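Long-range contacts in Succinylglutamatedesuccinylase/aspartoacylase (Rhodobacter sphaeroides 2.4.1, PDB 3CDX), which probably acts as a metal-dependent hydrolase of the succinylglutamate desuccinylase/aspartoacylase family, cleaving non-peptide C-N bonds in linear amides, or ester bonds: residues Val270-Thr275 against Asp331-Val336; Ile15-Asp20 against Ile43-Val48; Val226-Arg231 against Thr249-Gly254. All blocks are in the same frame, centred on the assembly; numbering follows the deposited sequence. Where two conformers were deposited one is given.

Contact 1 (Val270-Thr275 against Asp331-Val336); sequences VMAPRT and DAVAVV
Val-270 and Val-333 meet at the tight end of this contact. Val-270 O accepts from Val-333 N at 2.7 Å. The same oxygen has Ala-332 CA beside it at 3.2 Å, a CA-H...O contact. Val-270 N donates to Ala-334 O, one residue past Val-333, at 2.8 Å. With chi1 at -172°, Val-270 CG1 lies anti to the backbone N and rests 3.8 Å from Val-333 CG2. Its other methyl, CG2, touches Ala-334 CB. Leu-310 adjoins both valines, so this packing continues into strand 308-311.

The pairing is antiparallel and is interrupted by a beta bulge. Val-270 pairs with Ala-334 as a hydrogen-bonded pair, and Met-271 with Ala-332 as a non-hydrogen-bonded pair one step out of register. The chain turns a corner at Val-333. Past the bulge, Ala-272 N donates to Asp-331 O at 2.8 Å.

The Met-271 side is looser and partly exposed. Its side chain bends at chi2 and chi3 and folds back over the other segment. Met-271 SD comes 3.8 Å from Ala-332 CB, on the sheet face away from Val-270. Pro-273 and Arg-274 then leave the pairing at the surface, where Arg-274 forms a salt bridge with Asp-302 of a neighbouring subunit. The buried Asp-331 carboxylate is hydrogen-bonded to Thr-328 N and to Ser-36 of another neighbouring subunit.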
# COMPACT_ATOMS: atom_id res chain seq x y z
N VAL A 270 22.13 -23.30 -9.70
CA VAL A 270 22.24 -22.44 -10.85
C VAL A 270 21.64 -21.12 -10.47
O VAL A 270 20.44 -21.02 -10.19
CB VAL A 270 21.53 -22.99 -12.10
CG1 VAL A 270 21.85 -22.12 -13.33
CG2 VAL A 270 21.90 -24.45 -12.28
N MET A 271 22.47 -20.09 -10.47
CA MET A 271 22.07 -18.77 -10.02
C MET A 271 21.84 -17.82 -11.21
O MET A 271 22.57 -17.85 -12.20
CB MET A 271 23.14 -18.23 -9.08
CG MET A 271 23.44 -19.17 -7.87
SD MET A 271 22.14 -19.38 -6.65
CE MET A 271 21.98 -17.74 -5.98
N ALA A 272 20.81 -16.98 -11.11
CA ALA A 272 20.61 -15.89 -12.07
C ALA A 272 21.56 -14.68 -11.81
O ALA A 272 21.46 -14.05 -10.74
CB ALA A 272 19.15 -15.42 -12.05
N PRO A 273 22.46 -14.36 -12.76
CA PRO A 273 23.31 -13.18 -12.53
C PRO A 273 22.63 -11.88 -12.89
O PRO A 273 23.11 -10.80 -12.53
CB PRO A 273 24.51 -13.43 -13.46
CG PRO A 273 24.20 -14.72 -14.22
CD PRO A 273 22.78 -15.03 -14.03
N ARG A 274 21.55 -11.98 -13.65
CA ARG A 274 20.83 -10.79 -14.06
C ARG A 274 19.33 -11.01 -13.86
O ARG A 274 18.84 -12.15 -13.89
CB ARG A 274 21.14 -10.40 -15.51
CG ARG A 274 22.59 -9.98 -15.84
CD ARG A 274 23.04 -8.62 -15.24
NE ARG A 274 24.49 -8.44 -15.41
CZ ARG A 274 25.28 -7.65 -14.67
NH1 ARG A 274 24.81 -6.93 -13.66
NH2 ARG A 274 26.58 -7.60 -14.94
N THR A 275 18.63 -9.92 -13.62
CA THR A 275 17.16 -9.93 -13.68
C THR A 275 16.66 -10.06 -15.13
O THR A 275 17.09 -9.34 -16.02
CB THR A 275 16.62 -8.70 -12.96
OG1 THR A 275 17.01 -8.78 -11.59
CG2 THR A 275 15.07 -8.62 -13.05
N ASP A 331 18.63 -15.01 -7.61
CA ASP A 331 17.72 -16.14 -7.37
C ASP A 331 18.40 -17.38 -7.90
O ASP A 331 19.14 -17.32 -8.88
CB ASP A 331 16.41 -16.02 -8.17
CG ASP A 331 15.46 -14.91 -7.66
OD1 ASP A 331 15.61 -14.41 -6.53
OD2 ASP A 331 14.53 -14.57 -8.43
N ALA A 332 18.12 -18.52 -7.28
CA ALA A 332 18.51 -19.78 -7.91
C ALA A 332 17.41 -20.14 -8.91
O ALA A 332 16.22 -19.93 -8.63
CB ALA A 332 18.66 -20.87 -6.86
N VAL A 333 17.78 -20.67 -10.07
CA VAL A 333 16.78 -21.11 -11.05
C VAL A 333 16.70 -22.65 -11.12
O VAL A 333 15.82 -23.24 -11.78
CB VAL A 333 17.00 -20.43 -12.42
CG1 VAL A 333 16.77 -18.91 -12.28
CG2 VAL A 333 18.39 -20.71 -12.99
N ALA A 334 17.63 -23.29 -10.41
CA ALA A 334 17.74 -24.74 -10.28
C ALA A 334 18.68 -25.07 -9.15
O ALA A 334 19.66 -24.36 -8.90
CB ALA A 334 18.23 -25.42 -11.59
N VAL A 335 18.36 -26.15 -8.46
CA VAL A 335 19.20 -26.78 -7.46
C VAL A 335 19.20 -28.25 -7.85
O VAL A 335 18.13 -28.88 -7.98
CB VAL A 335 18.63 -26.62 -6.05
CG1 VAL A 335 19.61 -27.25 -5.02
CG2 VAL A 335 18.36 -25.15 -5.74
N VAL A 336 20.41 -28.77 -8.05
CA VAL A 336 20.62 -30.18 -8.47
C VAL A 336 21.01 -31.05 -7.27
O VAL A 336 21.87 -30.67 -6.44
CB VAL A 336 21.69 -30.22 -9.60
CG1 VAL A 336 21.98 -31.65 -10.10
CG2 VAL A 336 21.24 -29.30 -10.75

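Contact 2 (Ile15-Asp20 against Ile43-Val48); sequences IDFDRD and IPITVV
A small apolar cluster forms where the N-terminal segment packs on one face of strand 40-50. Ile-15 and Phe-17 supply it from the loop side, Ile-45 and Val-47 from the strand. The contact is side-chain packing, away from the calcium site.

Ile-15 straddles the two strand residues with its two branches. Ile-15 CG2 lies anti to the backbone N and meets Val-47 CG1 at 3.5 Å. Ile-15 CD1, at the end of the other branch, reaches Ile-45 O at 3.5 Å and Ile-45 CG2 at 4.0 Å. The Phe-17 ring stands beside them. Ile-45 CG2 sits at the ring edge, near its plane, 4.0 Å from Phe-17 CE1. Val-47 CG2 approaches Phe-17 CD1 obliquely at 4.1 Å. Ile-15 CG2 also covers one face of the ring, 3.9 Å above its centre, so this methyl touches both Phe-17 and Val-47.

The loop is shaped by a type I beta turn from Asp-16 to Arg-19, with Arg-19 N bonded to Asp-16 O. An Asx turn overlaps it: Asp-16 OD1 accepts from Asp-18 N, from above the carboxylate plane.

Strand 40-50 runs between strands 21-30 and 87-92, antiparallel to both. Gln-23 of the first touches Ile-15 and Val-47, and Arg-88 of the second bonds to Phe-17 O. Met-141, from the loop after helix 126-138, adds to the packing on Phe-17.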
# COMPACT_ATOMS: atom_id res chain seq x y z
N ILE A 15 -6.78 -27.41 25.07
CA ILE A 15 -6.65 -28.86 24.89
C ILE A 15 -5.79 -29.50 25.99
O ILE A 15 -4.73 -29.00 26.33
CB ILE A 15 -6.12 -29.18 23.46
CG1 ILE A 15 -7.16 -28.69 22.44
CG2 ILE A 15 -5.78 -30.67 23.35
CD1 ILE A 15 -6.92 -29.01 21.00
N ASP A 16 -6.26 -30.59 26.56
CA ASP A 16 -5.48 -31.34 27.54
C ASP A 16 -4.78 -32.43 26.79
O ASP A 16 -5.36 -33.47 26.50
CB ASP A 16 -6.40 -31.93 28.64
CG ASP A 16 -5.65 -32.74 29.70
OD1 ASP A 16 -4.43 -33.01 29.59
OD2 ASP A 16 -6.30 -33.12 30.70
N PHE A 17 -3.51 -32.18 26.48
CA PHE A 17 -2.70 -33.08 25.65
C PHE A 17 -2.37 -34.44 26.31
O PHE A 17 -1.92 -35.36 25.63
CB PHE A 17 -1.44 -32.36 25.18
CG PHE A 17 -1.71 -31.24 24.18
CD1 PHE A 17 -1.76 -31.50 22.80
CD2 PHE A 17 -1.90 -29.93 24.62
CE1 PHE A 17 -2.00 -30.46 21.86
CE2 PHE A 17 -2.12 -28.90 23.71
CZ PHE A 17 -2.18 -29.16 22.32
N ASP A 18 -2.62 -34.56 27.62
CA ASP A 18 -2.42 -35.81 28.37
C ASP A 18 -3.70 -36.66 28.47
O ASP A 18 -3.66 -37.77 28.99
CB ASP A 18 -1.92 -35.50 29.78
CG ASP A 18 -0.55 -34.85 29.79
OD1 ASP A 18 0.32 -35.28 29.00
OD2 ASP A 18 -0.34 -33.91 30.62
N ARG A 19 -4.82 -36.14 27.96
CA ARG A 19 -6.09 -36.82 28.06
C ARG A 19 -6.30 -37.79 26.90
O ARG A 19 -6.15 -37.40 25.74
CB ARG A 19 -7.21 -35.80 28.11
CG ARG A 19 -8.59 -36.38 28.34
CD ARG A 19 -9.52 -35.27 28.81
NE ARG A 19 -10.39 -34.76 27.76
CZ ARG A 19 -10.90 -33.52 27.74
NH1 ARG A 19 -11.70 -33.17 26.73
NH2 ARG A 19 -10.60 -32.64 28.70
N ASP A 20 -6.67 -39.03 27.21
CA ASP A 20 -6.96 -40.02 26.17
C ASP A 20 -8.23 -39.67 25.39
O ASP A 20 -9.17 -39.11 25.94
CB ASP A 20 -7.14 -41.42 26.77
CG ASP A 20 -5.83 -42.13 27.03
OD1 ASP A 20 -4.73 -41.62 26.68
OD2 ASP A 20 -5.90 -43.22 27.62
N ILE A 43 -6.18 -21.21 15.33
CA ILE A 43 -5.24 -22.10 14.69
C ILE A 43 -5.71 -23.53 14.99
O ILE A 43 -5.64 -23.98 16.14
CB ILE A 43 -3.79 -21.91 15.22
CG1 ILE A 43 -3.37 -20.44 15.31
CG2 ILE A 43 -2.77 -22.80 14.42
CD1 ILE A 43 -2.93 -19.73 14.05
N PRO A 44 -6.19 -24.26 13.98
CA PRO A 44 -6.66 -25.64 14.22
C PRO A 44 -5.60 -26.63 14.78
O PRO A 44 -4.48 -26.71 14.27
CB PRO A 44 -7.18 -26.10 12.84
CG PRO A 44 -6.67 -25.11 11.85
CD PRO A 44 -6.39 -23.83 12.57
N ILE A 45 -5.99 -27.34 15.84
CA ILE A 45 -5.17 -28.40 16.48
C ILE A 45 -6.09 -29.58 16.85
O ILE A 45 -7.12 -29.39 17.51
CB ILE A 45 -4.53 -27.97 17.84
CG1 ILE A 45 -3.62 -26.76 17.70
CG2 ILE A 45 -3.75 -29.15 18.49
CD1 ILE A 45 -3.18 -26.19 19.07
N THR A 46 -5.72 -30.78 16.37
CA THR A 46 -6.40 -32.03 16.68
C THR A 46 -5.36 -32.94 17.33
O THR A 46 -4.21 -33.06 16.86
CB THR A 46 -7.00 -32.72 15.41
OG1 THR A 46 -7.88 -31.82 14.73
CG2 THR A 46 -7.83 -33.97 15.80
N VAL A 47 -5.76 -33.56 18.44
CA VAL A 47 -4.90 -34.52 19.16
C VAL A 47 -5.70 -35.78 19.38
O VAL A 47 -6.87 -35.72 19.82
CB VAL A 47 -4.32 -33.97 20.50
CG1 VAL A 47 -5.43 -33.67 21.51
CG2 VAL A 47 -3.31 -34.96 21.12
N VAL A 48 -5.08 -36.90 19.02
CA VAL A 48 -5.60 -38.23 19.33
C VAL A 48 -4.58 -38.91 20.25
O VAL A 48 -3.39 -39.03 19.91
CB VAL A 48 -5.84 -39.08 18.03
CG1 VAL A 48 -6.31 -40.48 18.38
CG2 VAL A 48 -6.86 -38.41 17.11

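Contact 3 (Val226-Arg231 against Thr249-Gly254); sequences VRIGKR and TAQRGG
The Arg-231 side chain extends from helix 223-239 with CG anti to the backbone N (chi1 -171°) and bends at chi3 (75°), which brings its guanidinium against Ala-250 of the loop. Arg-231 NH1 and NH2 both grip Ala-250 O, at 2.8 Å and 3.2 Å. The oxygen lies in the guanidinium plane. NH1 is in the carbonyl plane, while NH2 is above it and its bond is more bent. Thr-249 CA lies over one guanidinium face, and Arg-227 NH1 lies over the other at a longer distance.

Arg-227 has the same bend at chi3 and reaches Arg-252. Arg-227 NE is 3.6 Å from Arg-252 NH2, with the two guanidinium planes 81° apart. Glu-224 forms salt bridges with both residues and probably offsets their like charges. A water accepts from Arg-252 N and donates to Gln-251 OE1. Its bond from Arg-227 NH2 is weak.

This is a surface contact between helix 223-239 and the loop leading to strand 259-271. Gly-183 O, just after helix 169-182, accepts from Arg-231 NH2 and Gln-251 NE2. On another side of the helix, Val-226 packs on helix 68-79.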
# COMPACT_ATOMS: atom_id res chain seq x y z
N VAL A 226 0.13 -34.44 -3.21
CA VAL A 226 -0.93 -34.71 -2.23
C VAL A 226 -0.96 -36.23 -1.93
O VAL A 226 -1.08 -36.62 -0.77
CB VAL A 226 -2.30 -34.24 -2.75
CG1 VAL A 226 -3.44 -34.76 -1.88
CG2 VAL A 226 -2.37 -32.68 -2.87
N ARG A 227 -0.84 -37.07 -2.96
CA ARG A 227 -0.86 -38.52 -2.80
C ARG A 227 0.35 -38.99 -1.97
O ARG A 227 0.19 -39.73 -1.06
CB ARG A 227 -0.86 -39.23 -4.17
CG ARG A 227 -1.02 -40.80 -4.07
CD ARG A 227 -0.93 -41.51 -5.45
NE ARG A 227 0.38 -41.29 -6.08
CZ ARG A 227 1.50 -41.96 -5.76
NH1 ARG A 227 1.49 -42.90 -4.82
NH2 ARG A 227 2.63 -41.69 -6.37
N ILE A 228 1.54 -38.51 -2.29
CA ILE A 228 2.76 -38.93 -1.60
C ILE A 228 2.75 -38.44 -0.14
O ILE A 228 3.13 -39.18 0.78
CB ILE A 228 4.01 -38.50 -2.40
CG1 ILE A 228 4.15 -39.37 -3.66
CG2 ILE A 228 5.29 -38.47 -1.53
CD1 ILE A 228 4.59 -40.84 -3.42
N GLY A 229 2.28 -37.22 0.07
CA GLY A 229 2.14 -36.68 1.41
C GLY A 229 1.12 -37.38 2.28
O GLY A 229 1.40 -37.68 3.44
N LYS A 230 -0.07 -37.66 1.76
CA LYS A 230 -1.08 -38.41 2.50
C LYS A 230 -0.55 -39.81 2.92
O LYS A 230 -0.65 -40.21 4.09
CB LYS A 230 -2.33 -38.60 1.66
CG LYS A 230 -3.30 -37.39 1.54
CD LYS A 230 -4.62 -37.79 0.80
CE LYS A 230 -5.72 -36.76 1.03
NZ LYS A 230 -7.08 -37.11 0.46
N ARG A 231 -0.01 -40.56 1.96
CA ARG A 231 0.60 -41.87 2.27
C ARG A 231 1.79 -41.72 3.25
O ARG A 231 1.96 -42.53 4.14
CB ARG A 231 1.03 -42.58 0.98
CG ARG A 231 1.49 -44.04 1.17
CD ARG A 231 2.00 -44.66 -0.11
NE ARG A 231 3.32 -44.18 -0.47
CZ ARG A 231 4.03 -44.66 -1.49
NH1 ARG A 231 3.54 -45.64 -2.24
NH2 ARG A 231 5.22 -44.18 -1.75
N THR A 249 5.86 -48.13 0.25
CA THR A 249 6.96 -47.33 -0.27
C THR A 249 7.20 -47.54 -1.76
O THR A 249 8.19 -47.04 -2.31
CB THR A 249 8.26 -47.62 0.52
OG1 THR A 249 8.65 -48.99 0.34
CG2 THR A 249 8.09 -47.35 2.04
N ALA A 250 6.33 -48.32 -2.40
CA ALA A 250 6.36 -48.55 -3.85
C ALA A 250 6.24 -47.20 -4.55
O ALA A 250 5.47 -46.35 -4.13
CB ALA A 250 5.21 -49.50 -4.28
N GLN A 251 7.02 -47.01 -5.59
CA GLN A 251 7.05 -45.74 -6.29
C GLN A 251 6.33 -45.90 -7.61
O GLN A 251 6.26 -47.02 -8.16
CB GLN A 251 8.50 -45.29 -6.50
CG GLN A 251 9.28 -45.17 -5.17
CD GLN A 251 8.65 -44.15 -4.22
OE1 GLN A 251 8.16 -43.10 -4.65
NE2 GLN A 251 8.64 -44.48 -2.94
N ARG A 252 5.77 -44.81 -8.11
CA ARG A 252 5.07 -44.83 -9.38
C ARG A 252 5.96 -45.38 -10.48
O ARG A 252 5.51 -46.12 -11.33
CB ARG A 252 4.57 -43.44 -9.80
CG ARG A 252 3.61 -43.52 -10.98
CD ARG A 252 3.08 -42.17 -11.38
NE ARG A 252 2.05 -41.74 -10.46
CZ ARG A 252 0.77 -42.06 -10.55
NH1 ARG A 252 0.34 -42.82 -11.56
NH2 ARG A 252 -0.08 -41.62 -9.63
N GLY A 253 7.22 -44.99 -10.46
CA GLY A 253 8.13 -45.35 -11.54
C GLY A 253 8.58 -46.79 -11.44
O GLY A 253 9.42 -47.24 -12.22
N GLY A 254 8.06 -47.51 -10.44
CA GLY A 254 8.45 -48.90 -10.24
C GLY A 254 9.22 -49.23 -8.98
O GLY A 254 8.97 -50.28 -8.38
O HOH W 1 6.06 -42.22 -6.79

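Going from the N terminus, contact 2 comes first. It closes a loop of 22 residues that includes strand 21-30, and fastens the N-terminal segment to strand 40-50. Contact 3 follows with 17 residues between its segments, folding the loop after helix 223-239 back onto that helix. Contact 1 closes the longest loop, 55 residues rich in strand and without helix, and joins strands 259-271 and 332-339. The three loops are in series, so none nests or crosses. Contacts 1 and 2 lie on opposite sides of the chain's centre, about 43 Å apart between centres. A few residues after contact 3, strand 259-271 begins and runs into contact 1.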